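Local coordinates for protein vestitone reductase (PDB 2P4H) that reduces (3R)-vestitone stereospecifically with NADPH, the penultimate step in the biosynthesis of medicarpin, a defence phytoalexin of alfalfa, at residues K19-L22 with S27-T30; S130-G133 with V138-E141; S260-A265 with Y303-M308. All coordinates share one frame; numbering follows the deposited sequence.

Contact 1: K19-L22 with S27-T30; sequences KSLL and SVNT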
ATOM      1  N   LYS A  19       9.635  -8.063   6.356  1.00 14.35           N
ATOM      2  CA  LYS A  19       9.972  -9.446   6.025  1.00 14.12           C
ATOM      3  C   LYS A  19      10.854  -9.463   4.775  1.00 14.82           C
ATOM      4  O   LYS A  19      11.911 -10.100   4.744  1.00 15.61           O
ATOM      5  CB  LYS A  19       8.681 -10.232   5.769  1.00 14.30           C
ATOM      6  CG  LYS A  19       8.870 -11.641   5.240  1.00 16.03           C
ATOM      7  CD  LYS A  19       7.515 -12.298   5.010  1.00 16.95           C
ATOM      8  CE  LYS A  19       7.640 -13.692   4.408  1.00 19.13           C
ATOM      9  NZ  LYS A  19       8.198 -13.671   3.031  1.00 20.62           N
ATOM     10  N   SER A  20      10.413  -8.742   3.750  1.00 14.31           N
ATOM     11  CA  SER A  20      11.122  -8.652   2.480  1.00 14.23           C
ATOM     12  C   SER A  20      12.516  -8.046   2.618  1.00 13.57           C
ATOM     13  O   SER A  20      13.485  -8.555   2.051  1.00 15.32           O
ATOM     14  CB  SER A  20      10.296  -7.822   1.495  1.00 14.22           C
ATOM     15  OG  SER A  20      11.014  -7.560   0.303  1.00 18.56           O
ATOM     16  N   LEU A  21      12.618  -6.950   3.360  1.00 13.43           N
ATOM     17  CA  LEU A  21      13.906  -6.295   3.553  1.00 13.24           C
ATOM     18  C   LEU A  21      14.908  -7.233   4.216  1.00 14.31           C
ATOM     19  O   LEU A  21      16.065  -7.312   3.804  1.00 15.48           O
ATOM     20  CB  LEU A  21      13.733  -5.033   4.401  1.00 13.24           C
ATOM     21  CG  LEU A  21      13.146  -3.822   3.671  1.00 14.49           C
ATOM     22  CD1 LEU A  21      12.734  -2.758   4.679  1.00 14.52           C
ATOM     23  CD2 LEU A  21      14.178  -3.270   2.691  1.00 15.50           C
ATOM     24  N   LEU A  22      14.460  -7.947   5.241  1.00 15.10           N
ATOM     25  CA  LEU A  22      15.340  -8.868   5.944  1.00 16.22           C
ATOM     26  C   LEU A  22      15.784 -10.005   5.028  1.00 17.24           C
ATOM     27  O   LEU A  22      16.943 -10.422   5.066  1.00 19.61           O
ATOM     28  CB  LEU A  22      14.637  -9.415   7.189  1.00 16.20           C
ATOM     29  CG  LEU A  22      14.380  -8.397   8.308  1.00 16.66           C
ATOM     30  CD1 LEU A  22      13.533  -9.034   9.393  1.00 16.65           C
ATOM     31  CD2 LEU A  22      15.705  -7.908   8.885  1.00 16.76           C
ATOM     32  N   SER A  27      19.047  -4.337   6.968  1.00 17.70           N
ATOM     33  CA  SER A  27      18.784  -4.295   8.397  1.00 18.06           C
ATOM     34  C   SER A  27      17.570  -3.368   8.464  1.00 16.74           C
ATOM     35  O   SER A  27      17.354  -2.564   7.549  1.00 17.08           O
ATOM     36  CB  SER A  27      19.978  -3.724   9.173  1.00 18.18           C
ATOM     37  OG  SER A  27      20.413  -2.481   8.658  1.00 22.05           O
ATOM     38  N   VAL A  28      16.780  -3.466   9.525  1.00 16.74           N
ATOM     39  CA  VAL A  28      15.567  -2.662   9.615  1.00 15.10           C
ATOM     40  C   VAL A  28      15.277  -1.982  10.946  1.00 15.23           C
ATOM     41  O   VAL A  28      15.401  -2.590  12.008  1.00 15.84           O
ATOM     42  CB  VAL A  28      14.335  -3.535   9.269  1.00 15.49           C
ATOM     43  CG1 VAL A  28      13.059  -2.711   9.340  1.00 16.17           C
ATOM     44  CG2 VAL A  28      14.507  -4.147   7.890  1.00 15.85           C
ATOM     45  N   ASN A  29      14.892  -0.712  10.865  1.00 15.16           N
ATOM     46  CA  ASN A  29      14.488   0.071  12.027  1.00 15.36           C
ATOM     47  C   ASN A  29      12.998   0.243  11.774  1.00 15.25           C
ATOM     48  O   ASN A  29      12.593   0.480  10.637  1.00 15.62           O
ATOM     49  CB  ASN A  29      15.138   1.457  12.036  1.00 16.00           C
ATOM     50  CG  ASN A  29      16.571   1.441  12.529  1.00 16.19           C
ATOM     51  OD1 ASN A  29      17.256   2.466  12.489  1.00 19.32           O
ATOM     52  ND2 ASN A  29      17.029   0.290  13.006  1.00 16.00           N
ATOM     53  N   THR A  30      12.175   0.120  12.805  1.00 13.82           N
ATOM     54  CA  THR A  30      10.746   0.284  12.593  1.00 14.29           C
ATOM     55  C   THR A  30      10.040   0.978  13.746  1.00 14.98           C
ATOM     56  O   THR A  30      10.469   0.898  14.903  1.00 15.25           O
ATOM     57  CB  THR A  30      10.059  -1.087  12.322  1.00 13.73           C
ATOM     58  OG1 THR A  30       8.705  -0.875  11.893  1.00 14.71           O
ATOM     59  CG2 THR A  30      10.045  -1.944  13.584  1.00 16.27           C
TER
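Leu21 and Leu22, near the end of helix 12-23, close on one methyl group of Val28 in strand 27-31, joining the helix and the second strand of the beta-alpha-beta unit that opens the chain. Lys19 starts the segment on a different side of the helix. Its side chain points away from the strand and reaches Glu23, one turn on, in a salt bridge, as suits a long charged residue at a partly exposed site. Ser20 is buried against Ala231 and Ile235 of helix 227-239, where a small side chain fits between two helices.

Leu21 points toward the strand and makes the closer approach. Its CB lies 3.7 Å from CG2 of Val28, and the branch ending in CD1 comes within 3.9 Å of the same CG2, so root and tip both bear on one methyl. With CG anti to the carbonyl carbon (chi1 -77°), the rest of the side chain can also lie over Val4 and Val6 of strand 3-7. Leu22 follows with a single methyl: its CD2 stands 4.1 Å from CG2 of Val28. Each leucine crosses the valine at about a right angle.

Val28 itself has CG1 anti to the backbone N (chi1 -179°), an arrangement that leaves CG2 beside that nitrogen and facing the helix. Its backbone meanwhile bonds to Lys54 and His56, while its side chain also touches Leu55 and Val6, and a beta-branched residue suits such an extended strand. The side chain of Val28 lies about 8 Å from Gly9, which is predicted to bind NADP(+). The contact is wholly apolar and buried. Van der Waals packing and exclusion of water, rather than directed bonds, therefore press the helix onto the sheet.

Contact 2: S130-G133 with V138-E141; sequences SFNG and VLDE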
ATOM      1  N   SER A 130      -8.601   8.248  -7.851  1.00 16.00           N
ATOM      2  CA  SER A 130      -9.881   7.769  -8.376  1.00 17.06           C
ATOM      3  C   SER A 130     -11.133   8.632  -8.244  1.00 18.84           C
ATOM      4  O   SER A 130     -12.130   8.368  -8.917  1.00 20.52           O
ATOM      5  CB  SER A 130     -10.167   6.383  -7.794  1.00 17.65           C
ATOM      6  OG  SER A 130      -9.112   5.482  -8.101  1.00 19.25           O
ATOM      7  N   PHE A 131     -11.096   9.651  -7.394  1.00 19.13           N
ATOM      8  CA  PHE A 131     -12.258  10.516  -7.214  1.00 21.22           C
ATOM      9  C   PHE A 131     -12.019  11.874  -7.861  1.00 22.57           C
ATOM     10  O   PHE A 131     -12.107  12.908  -7.199  1.00 21.23           O
ATOM     11  CB  PHE A 131     -12.561  10.701  -5.723  1.00 21.65           C
ATOM     12  CG  PHE A 131     -12.906   9.425  -5.005  1.00 22.66           C
ATOM     13  CD1 PHE A 131     -11.907   8.612  -4.472  1.00 22.20           C
ATOM     14  CD2 PHE A 131     -14.235   9.036  -4.860  1.00 23.39           C
ATOM     15  CE1 PHE A 131     -12.228   7.432  -3.805  1.00 23.67           C
ATOM     16  CE2 PHE A 131     -14.566   7.859  -4.196  1.00 23.76           C
ATOM     17  CZ  PHE A 131     -13.562   7.054  -3.667  1.00 24.89           C
ATOM     18  N   ASN A 132     -11.724  11.862  -9.158  1.00 26.10           N
ATOM     19  CA  ASN A 132     -11.446  13.087  -9.903  1.00 30.02           C
ATOM     20  C   ASN A 132     -12.667  13.744 -10.544  1.00 31.41           C
ATOM     21  O   ASN A 132     -12.540  14.766 -11.220  1.00 32.26           O
ATOM     22  CB  ASN A 132     -10.388  12.812 -10.979  1.00 31.57           C
ATOM     23  CG  ASN A 132     -10.708  11.586 -11.816  1.00 34.27           C
ATOM     24  OD1 ASN A 132     -10.629  10.452 -11.338  1.00 35.11           O
ATOM     25  ND2 ASN A 132     -11.075  11.808 -13.072  1.00 35.57           N
ATOM     26  N   GLY A 133     -13.843  13.162 -10.335  1.00 31.88           N
ATOM     27  CA  GLY A 133     -15.056  13.731 -10.895  1.00 33.48           C
ATOM     28  C   GLY A 133     -15.294  13.414 -12.359  1.00 34.99           C
ATOM     29  O   GLY A 133     -16.383  13.651 -12.882  1.00 35.24           O
ATOM     30  N   VAL A 138      -9.136   4.798 -17.315  1.00 15.15           N
ATOM     31  CA  VAL A 138      -7.692   4.593 -17.206  1.00 14.69           C
ATOM     32  C   VAL A 138      -7.064   5.886 -16.697  1.00 14.80           C
ATOM     33  O   VAL A 138      -7.260   6.954 -17.280  1.00 16.49           O
ATOM     34  CB  VAL A 138      -7.045   4.233 -18.563  1.00 14.23           C
ATOM     35  CG1 VAL A 138      -5.551   3.981 -18.374  1.00 15.63           C
ATOM     36  CG2 VAL A 138      -7.713   3.004 -19.153  1.00 14.68           C
ATOM     37  N   LEU A 139      -6.313   5.785 -15.607  1.00 13.61           N
ATOM     38  CA  LEU A 139      -5.664   6.947 -15.007  1.00 12.15           C
ATOM     39  C   LEU A 139      -4.153   6.780 -14.962  1.00 12.09           C
ATOM     40  O   LEU A 139      -3.641   5.661 -15.014  1.00 13.69           O
ATOM     41  CB  LEU A 139      -6.170   7.147 -13.574  1.00 12.54           C
ATOM     42  CG  LEU A 139      -7.676   7.320 -13.369  1.00 12.22           C
ATOM     43  CD1 LEU A 139      -7.983   7.437 -11.884  1.00 13.75           C
ATOM     44  CD2 LEU A 139      -8.154   8.557 -14.111  1.00 14.83           C
ATOM     45  N   ASP A 140      -3.437   7.899 -14.895  1.00 11.95           N
ATOM     46  CA  ASP A 140      -1.988   7.843 -14.770  1.00 11.14           C
ATOM     47  C   ASP A 140      -1.532   8.790 -13.661  1.00 11.50           C
ATOM     48  O   ASP A 140      -2.355   9.320 -12.909  1.00 11.83           O
ATOM     49  CB  ASP A 140      -1.265   8.134 -16.103  1.00 12.77           C
ATOM     50  CG  ASP A 140      -1.483   9.541 -16.616  1.00 13.84           C
ATOM     51  OD1 ASP A 140      -1.858  10.429 -15.829  1.00 14.61           O
ATOM     52  OD2 ASP A 140      -1.252   9.756 -17.827  1.00 16.55           O
ATOM     53  N   GLU A 141      -0.228   8.997 -13.552  1.00 11.63           N
ATOM     54  CA  GLU A 141       0.323   9.831 -12.493  1.00 11.34           C
ATOM     55  C   GLU A 141      -0.026  11.321 -12.534  1.00 12.43           C
ATOM     56  O   GLU A 141       0.322  12.067 -11.612  1.00 12.75           O
ATOM     57  CB  GLU A 141       1.844   9.638 -12.434  1.00 10.64           C
ATOM     58  CG  GLU A 141       2.287   8.234 -11.989  1.00 11.82           C
ATOM     59  CD  GLU A 141       2.215   7.174 -13.088  1.00 11.06           C
ATOM     60  OE1 GLU A 141       1.910   7.507 -14.255  1.00 12.38           O
ATOM     61  OE2 GLU A 141       2.478   5.993 -12.776  1.00 11.30           O
TER
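Leu139 carries this contact, extending its two methyls toward Ser130 and Asn132 in the loop that follows strand 119-125. Val138, which begins the short strand 138-139, lies on the exposed side and touches Asn290. At Leu139 the side chain turns toward the loop. With CG anti to the carbonyl carbon (chi1 -57°), the fork is carried toward the loop, and CD1 ends 4.0 Å from CA of Ser130, meeting the backbone of Ser130 more closely than its hydroxyl, OG, which is 4.4 Å from the methyl and bonds to the carbonyl of Gly126. The amide end of Asn132 comes up to the fork of CD1 and CD2, the two side chains crossing obliquely. Pro287 touches both Leu139 and Ser130, so the buried leucine has apolar company as well.

Asp140 turns to Ser142 instead, through OD1, and Glu141 binds the backbone N of Asn248 through OE2, tying the end of the segment to strand 245-248. Leu139 makes backbone bonds to Asp288 and Asn290, pairing its strand with 288-289 in a small two-stranded parallel sheet. Such additions beside the central sheet are consistent with the extended short-chain dehydrogenase/reductase fold, whose Rossmann core supplies strand 119-125.

Contact 3: S260-A265 with Y303-M308; sequences SQLLSA and YTIEDM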
ATOM      1  N   SER A 260     -14.665 -14.212 -11.094  1.00 12.10           N
ATOM      2  CA  SER A 260     -15.492 -15.402 -10.934  1.00 12.66           C
ATOM      3  C   SER A 260     -14.988 -16.565 -11.789  1.00 12.04           C
ATOM      4  O   SER A 260     -14.910 -17.703 -11.322  1.00 12.96           O
ATOM      5  CB  SER A 260     -16.938 -15.092 -11.313  1.00 12.73           C
ATOM      6  OG  SER A 260     -17.705 -16.285 -11.368  1.00 13.57           O
ATOM      7  N   GLN A 261     -14.656 -16.291 -13.045  1.00 11.55           N
ATOM      8  CA  GLN A 261     -14.176 -17.357 -13.915  1.00 11.74           C
ATOM      9  C   GLN A 261     -12.868 -17.953 -13.410  1.00 12.84           C
ATOM     10  O   GLN A 261     -12.700 -19.172 -13.395  1.00 13.82           O
ATOM     11  CB  GLN A 261     -14.013 -16.848 -15.350  1.00 11.75           C
ATOM     12  CG  GLN A 261     -15.336 -16.431 -15.976  1.00 11.03           C
ATOM     13  CD  GLN A 261     -15.221 -16.099 -17.449  1.00 11.41           C
ATOM     14  OE1 GLN A 261     -14.277 -15.436 -17.874  1.00 12.65           O
ATOM     15  NE2 GLN A 261     -16.196 -16.543 -18.233  1.00 11.87           N
ATOM     16  N   LEU A 262     -11.945 -17.102 -12.978  1.00 12.50           N
ATOM     17  CA  LEU A 262     -10.663 -17.578 -12.477  1.00 13.22           C
ATOM     18  C   LEU A 262     -10.834 -18.419 -11.217  1.00 13.57           C
ATOM     19  O   LEU A 262     -10.353 -19.550 -11.143  1.00 14.18           O
ATOM     20  CB  LEU A 262      -9.735 -16.389 -12.185  1.00 15.48           C
ATOM     21  CG  LEU A 262      -8.320 -16.668 -11.649  1.00 18.31           C
ATOM     22  CD1 LEU A 262      -7.499 -15.395 -11.749  1.00 20.18           C
ATOM     23  CD2 LEU A 262      -8.361 -17.150 -10.208  1.00 22.26           C
ATOM     24  N   LEU A 263     -11.521 -17.868 -10.223  1.00 13.20           N
ATOM     25  CA  LEU A 263     -11.710 -18.576  -8.966  1.00 13.19           C
ATOM     26  C   LEU A 263     -12.560 -19.840  -9.073  1.00 13.23           C
ATOM     27  O   LEU A 263     -12.302 -20.825  -8.376  1.00 13.50           O
ATOM     28  CB  LEU A 263     -12.298 -17.623  -7.920  1.00 13.98           C
ATOM     29  CG  LEU A 263     -11.431 -16.392  -7.630  1.00 14.43           C
ATOM     30  CD1 LEU A 263     -12.139 -15.489  -6.633  1.00 14.85           C
ATOM     31  CD2 LEU A 263     -10.074 -16.826  -7.090  1.00 16.63           C
ATOM     32  N   SER A 264     -13.565 -19.828  -9.945  1.00 13.76           N
ATOM     33  CA  SER A 264     -14.420 -20.999 -10.102  1.00 13.90           C
ATOM     34  C   SER A 264     -13.635 -22.180 -10.661  1.00 13.49           C
ATOM     35  O   SER A 264     -13.840 -23.324 -10.254  1.00 14.39           O
ATOM     36  CB  SER A 264     -15.595 -20.689 -11.033  1.00 14.33           C
ATOM     37  OG  SER A 264     -16.456 -19.719 -10.464  1.00 15.54           O
ATOM     38  N   ALA A 265     -12.729 -21.897 -11.587  1.00 13.96           N
ATOM     39  CA  ALA A 265     -11.925 -22.943 -12.201  1.00 12.87           C
ATOM     40  C   ALA A 265     -10.825 -23.467 -11.283  1.00 13.99           C
ATOM     41  O   ALA A 265     -10.583 -24.673 -11.214  1.00 15.49           O
ATOM     42  CB  ALA A 265     -11.316 -22.429 -13.505  1.00 14.04           C
ATOM     43  N   TYR A 303       4.806 -11.419  -9.952  1.00 12.65           N
ATOM     44  CA  TYR A 303       3.612 -12.237  -9.776  1.00 13.09           C
ATOM     45  C   TYR A 303       2.453 -12.014 -10.734  1.00 13.27           C
ATOM     46  O   TYR A 303       2.246 -10.918 -11.248  1.00 13.16           O
ATOM     47  CB  TYR A 303       3.121 -12.066  -8.340  1.00 13.36           C
ATOM     48  CG  TYR A 303       4.186 -12.378  -7.323  1.00 12.77           C
ATOM     49  CD1 TYR A 303       4.435 -13.693  -6.932  1.00 14.08           C
ATOM     50  CD2 TYR A 303       4.974 -11.368  -6.775  1.00 12.95           C
ATOM     51  CE1 TYR A 303       5.440 -13.993  -6.020  1.00 15.15           C
ATOM     52  CE2 TYR A 303       5.987 -11.657  -5.863  1.00 14.16           C
ATOM     53  CZ  TYR A 303       6.212 -12.972  -5.489  1.00 15.02           C
ATOM     54  OH  TYR A 303       7.201 -13.263  -4.582  1.00 17.01           O
ATOM     55  N   THR A 304       1.692 -13.082 -10.950  1.00 13.07           N
ATOM     56  CA  THR A 304       0.525 -13.045 -11.814  1.00 13.71           C
ATOM     57  C   THR A 304      -0.721 -12.884 -10.950  1.00 12.70           C
ATOM     58  O   THR A 304      -0.660 -12.991  -9.720  1.00 12.19           O
ATOM     59  CB  THR A 304       0.371 -14.361 -12.593  1.00 15.22           C
ATOM     60  OG1 THR A 304       0.147 -15.431 -11.664  1.00 15.91           O
ATOM     61  CG2 THR A 304       1.623 -14.655 -13.410  1.00 16.39           C
ATOM     62  N   ILE A 305      -1.850 -12.631 -11.599  1.00 12.51           N
ATOM     63  CA  ILE A 305      -3.113 -12.493 -10.893  1.00 12.74           C
ATOM     64  C   ILE A 305      -3.406 -13.806 -10.162  1.00 12.66           C
ATOM     65  O   ILE A 305      -3.879 -13.800  -9.025  1.00 12.13           O
ATOM     66  CB  ILE A 305      -4.265 -12.174 -11.872  1.00 13.61           C
ATOM     67  CG1 ILE A 305      -4.114 -10.745 -12.403  1.00 16.30           C
ATOM     68  CG2 ILE A 305      -5.607 -12.345 -11.178  1.00 16.06           C
ATOM     69  CD1 ILE A 305      -5.131 -10.370 -13.475  1.00 17.64           C
ATOM     70  N   GLU A 306      -3.111 -14.931 -10.805  1.00 13.20           N
ATOM     71  CA  GLU A 306      -3.345 -16.226 -10.177  1.00 13.44           C
ATOM     72  C   GLU A 306      -2.491 -16.389  -8.918  1.00 13.02           C
ATOM     73  O   GLU A 306      -2.972 -16.897  -7.901  1.00 13.12           O
ATOM     74  CB  GLU A 306      -3.066 -17.358 -11.174  1.00 15.39           C
ATOM     75  CG  GLU A 306      -4.029 -17.378 -12.362  1.00 21.71           C
ATOM     76  CD  GLU A 306      -3.497 -16.651 -13.594  1.00 25.02           C
ATOM     77  OE1 GLU A 306      -2.949 -15.533 -13.467  1.00 26.25           O
ATOM     78  OE2 GLU A 306      -3.645 -17.200 -14.706  1.00 29.49           O
ATOM     79  N   ASP A 307      -1.233 -15.950  -8.976  1.00 13.24           N
ATOM     80  CA  ASP A 307      -0.339 -16.038  -7.819  1.00 13.36           C
ATOM     81  C   ASP A 307      -0.902 -15.223  -6.660  1.00 11.45           C
ATOM     82  O   ASP A 307      -0.895 -15.657  -5.508  1.00 12.23           O
ATOM     83  CB  ASP A 307       1.053 -15.471  -8.126  1.00 13.71           C
ATOM     84  CG  ASP A 307       1.808 -16.266  -9.165  1.00 16.14           C
ATOM     85  OD1 ASP A 307       1.597 -17.493  -9.267  1.00 18.43           O
ATOM     86  OD2 ASP A 307       2.643 -15.652  -9.865  1.00 16.20           O
ATOM     87  N   MET A 308      -1.368 -14.022  -6.981  1.00 11.34           N
ATOM     88  CA  MET A 308      -1.922 -13.116  -5.982  1.00 11.20           C
ATOM     89  C   MET A 308      -3.102 -13.734  -5.234  1.00 11.19           C
ATOM     90  O   MET A 308      -3.134 -13.733  -3.999  1.00 12.09           O
ATOM     91  CB  MET A 308      -2.346 -11.817  -6.666  1.00 11.41           C
ATOM     92  CG  MET A 308      -2.981 -10.798  -5.742  1.00 10.57           C
ATOM     93  SD  MET A 308      -3.578  -9.370  -6.659  1.00 11.79           S
ATOM     94  CE  MET A 308      -4.835 -10.132  -7.678  1.00 14.76           C
TER
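Leu262 reaches from helix 256-266 to the first turn of helix 305-319, where Ile305 and Glu306 receive it. From CB, which points toward the other helix, the chain runs out with CG anti to the backbone N (chi1 -180°), an extension that carries its tip across to the other helix, where the nearest CA atoms, those of Leu262 and Glu306, are 7.8 Å apart. CG comes within 4.4 Å of Glu306 CG. Of the two tips, CD1 does the touching: it meets Ile305 CG2 at 3.6 Å and lies 4.0 Å from CG of Glu306, while CD2 branches off without close contact to either residue.

The types fit their places. Ile305 also packs on Phe252 and Val254 of strand 252-255, whereas Glu306, at the exposed border, offers its aliphatic CG and bends at chi2 (95°) beyond it.

A capping box defines the start of this second helix. Thr304, the N-cap, accepts from the backbone N of Asp307 at its OG1 (3.1 Å), and Thr304 N gives a nearly straight bond (170°) to OD2 of Asp307, met from above the carboxylate plane. The next residue after Leu262, Leu263, touches Phe309 and Ile313 further along helix 305-319, continuing the association. The arrangement is that of two helices packed through apolar side chains near the surface, one of them begun by a classic capping box.

Overall arrangement
Contact 1 is the buried one: it binds helix and strand of the N-terminal Rossmann unit with aliphatic carbon alone. Contact 3 lies at the surface between two helices of the C-terminal part, so a charged residue can share in its apolar touch, and contact 2, partly buried, sets a leucine against polar loop residues. The three share no helix or strand and follow one another along the chain. Contacts 1 and 2 lie on opposite sides of the chain's centre, their own centres about 33 Å apart; contacts 1 and 3 approach to about 8 Å between nearest atoms without touching. In all three a leucine side chain makes the join.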